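Local coordinates for protein metallo-beta-lactamase (Serratia marcescens, PDB 6K4X) that hydrolyses the beta-lactam ring of antibiotics as a subclass B3 metallo-beta-lactamase with two zinc ions in its active site, at residues A[145-150]-A[174-179]. Numbering follows the deposited sequence.
Sequences HATPGH and DSLTAV. With ZN (zinc ion), chain B; D0U (4-azanyl-2-sulfanyl-benzoic acid), chain E.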
loop_
_atom_site.group_PDB
_atom_site.type_symbol
_atom_site.label_atom_id
_atom_site.label_comp_id
_atom_site.label_asym_id
_atom_site.label_seq_id
_atom_site.Cartn_x
_atom_site.Cartn_y
_atom_site.Cartn_z
ATOM N N HIS A 145 1.993 2.248 10.377
ATOM C CA HIS A 145 2.719 3.512 10.510
ATOM C C HIS A 145 1.944 4.600 9.781
ATOM O O HIS A 145 1.732 4.513 8.581
ATOM C CB HIS A 145 4.127 3.434 9.922
ATOM C CG HIS A 145 4.936 2.339 10.508
ATOM N ND1 HIS A 145 5.894 2.561 11.474
ATOM C CD2 HIS A 145 4.974 1.022 10.213
ATOM C CE1 HIS A 145 6.461 1.405 11.770
ATOM N NE2 HIS A 145 5.913 0.454 11.018
ATOM N N ALA A 146 1.511 5.618 10.515
ATOM C CA ALA A 146 0.825 6.731 9.877
ATOM C C ALA A 146 1.787 7.423 8.923
ATOM O O ALA A 146 2.851 7.907 9.321
ATOM C CB ALA A 146 0.293 7.695 10.903
ATOM N N THR A 147 1.379 7.506 7.660
ATOM C CA THR A 147 2.130 8.227 6.640
ATOM C C THR A 147 1.179 9.102 5.846
ATOM O O THR A 147 0.950 8.867 4.662
ATOM C CB THR A 147 2.949 7.298 5.727
ATOM O OG1 THR A 147 2.130 6.315 5.081
ATOM C CG2 THR A 147 4.039 6.590 6.494
ATOM N N PRO A 148 0.607 10.130 6.489
ATOM C CA PRO A 148 -0.329 11.036 5.828
ATOM C C PRO A 148 0.364 11.966 4.827
ATOM O O PRO A 148 1.599 12.112 4.795
ATOM C CB PRO A 148 -0.904 11.831 7.004
ATOM C CG PRO A 148 0.251 11.895 7.986
ATOM C CD PRO A 148 0.845 10.501 7.896
ATOM N N GLY A 149 -0.462 12.623 4.036
ATOM C CA GLY A 149 -0.029 13.675 3.172
ATOM C C GLY A 149 -0.638 13.550 1.800
ATOM O O GLY A 149 -1.298 14.456 1.318
ATOM N N HIS A 150 -0.440 12.406 1.151
ATOM C CA HIS A 150 -1.192 12.060 -0.075
ATOM C C HIS A 150 -2.683 11.895 0.243
ATOM O O HIS A 150 -3.532 12.266 -0.577
ATOM C CB HIS A 150 -0.532 10.865 -0.736
ATOM C CG HIS A 150 -1.154 10.410 -2.001
ATOM N ND1 HIS A 150 -0.832 10.965 -3.203
ATOM C CD2 HIS A 150 -2.015 9.403 -2.259
ATOM C CE1 HIS A 150 -1.467 10.295 -4.165
ATOM N NE2 HIS A 150 -2.246 9.357 -3.610
ATOM N N ASP A 174 3.123 3.107 1.507
ATOM C CA ASP A 174 2.097 3.961 0.953
ATOM C C ASP A 174 2.737 5.018 0.054
ATOM O O ASP A 174 3.942 5.315 0.137
ATOM C CB ASP A 174 1.307 4.641 2.058
ATOM C CG ASP A 174 0.032 5.306 1.576
ATOM O OD1 ASP A 174 -0.434 4.944 0.499
ATOM O OD2 ASP A 174 -0.503 6.129 2.360
ATOM N N SER A 175 1.920 5.577 -0.839
ATOM C CA SER A 175 2.296 6.720 -1.678
ATOM C C SER A 175 2.573 7.953 -0.828
ATOM O O SER A 175 1.802 8.310 0.049
ATOM C CB SER A 175 1.228 6.994 -2.683
ATOM O OG SER A 175 0.991 5.828 -3.446
ATOM N N LEU A 176 3.665 8.644 -1.178
ATOM C CA LEU A 176 4.085 9.868 -0.502
ATOM C C LEU A 176 4.072 11.057 -1.465
ATOM O O LEU A 176 4.855 12.008 -1.293
ATOM C CB LEU A 176 5.488 9.671 0.058
ATOM C CG LEU A 176 5.670 8.492 1.005
ATOM C CD1 LEU A 176 7.110 8.426 1.482
ATOM C CD2 LEU A 176 4.697 8.548 2.177
ATOM N N THR A 177 3.213 11.003 -2.488
ATOM C CA THR A 177 3.284 11.907 -3.618
ATOM C C THR A 177 2.370 13.121 -3.431
ATOM O O THR A 177 1.162 13.013 -3.192
ATOM C CB THR A 177 2.909 11.150 -4.886
ATOM O OG1 THR A 177 1.644 10.529 -4.656
ATOM C CG2 THR A 177 3.959 10.132 -5.269
ATOM N N ALA A 178 2.943 14.291 -3.678
ATOM C CA ALA A 178 2.230 15.566 -3.752
ATOM C C ALA A 178 1.672 15.714 -5.166
ATOM O O ALA A 178 2.411 15.920 -6.159
ATOM C CB ALA A 178 3.161 16.705 -3.419
ATOM N N VAL A 179 0.368 15.493 -5.296
ATOM C CA VAL A 179 -0.352 15.589 -6.588
ATOM C C VAL A 179 -1.707 16.210 -6.270
ATOM O O VAL A 179 -2.235 16.043 -5.191
ATOM C CB VAL A 179 -0.476 14.207 -7.255
ATOM C CG1 VAL A 179 -1.068 13.191 -6.305
ATOM C CG2 VAL A 179 -1.262 14.165 -8.560
HETATM ZN ZN ZN B . -3.461 7.940 -4.376
HETATM O O2 D0U E . -0.551 6.714 -5.455
HETATM C C7 D0U E . 0.002 7.692 -6.005
HETATM O O1 D0U E . 1.192 8.028 -5.734
HETATM C C3 D0U E . -0.722 8.529 -6.998
HETATM C C2 D0U E . 0.077 9.442 -7.740
HETATM C C4 D0U E . -2.106 8.446 -7.236
HETATM S S1 D0U E . -3.247 7.367 -6.569
HETATM C C5 D0U E . -2.642 9.332 -8.198
HETATM C C6 D0U E . -1.863 10.244 -8.914
HETATM N N1 D0U E . -2.426 11.070 -9.879
HETATM C C1 D0U E . -0.515 10.270 -8.694
HETATM O O HOH W 1 0.585 9.835 2.117
#
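Asp174 opens the loop after strand 166-173 with its CB 3.6 Å from Thr147 OG1, the two side chains running alongside in opposite senses beside the dinuclear zinc site of the metallo-beta-lactamase alpha-beta/beta-alpha fold. Their polar ends look elsewhere: Asp174 OD1 accepts from ND1 of the zinc ligand His72, a second-shell bond that helps to orient that ring, and Thr147 OG1 pairs with Thr156. Ser175 lays CB over one face of the His150 imidazole, a CH-pi contact 4.2 Å from the ring centroid, and its OG donates to O2 of the bound inhibitor, 4-azanyl-2-sulfanyl-benzoic acid. One water donates to Ser175 O and Thr147 O and accepts from His150 N, stitching the two backbones together. Leu176 reaches back with CD2 to Thr147 CB. Thr177 takes the ring edge: with His150 CG anti to the backbone N (chi1 -179°), the imidazole extends to the Thr177 carbonyl, whose O receives ND1 at 2.9 Å, nearly straight (164°), on a lone pair and in the ring plane, fixing the ring's rotation. Thr177 OG1 donates to inhibitor O1. Val179 packs CG1 against His150 CE1, and the neighbouring NE2 binds the zinc at 2.0 Å, beside inhibitor S1 at 2.3 Å from the same metal.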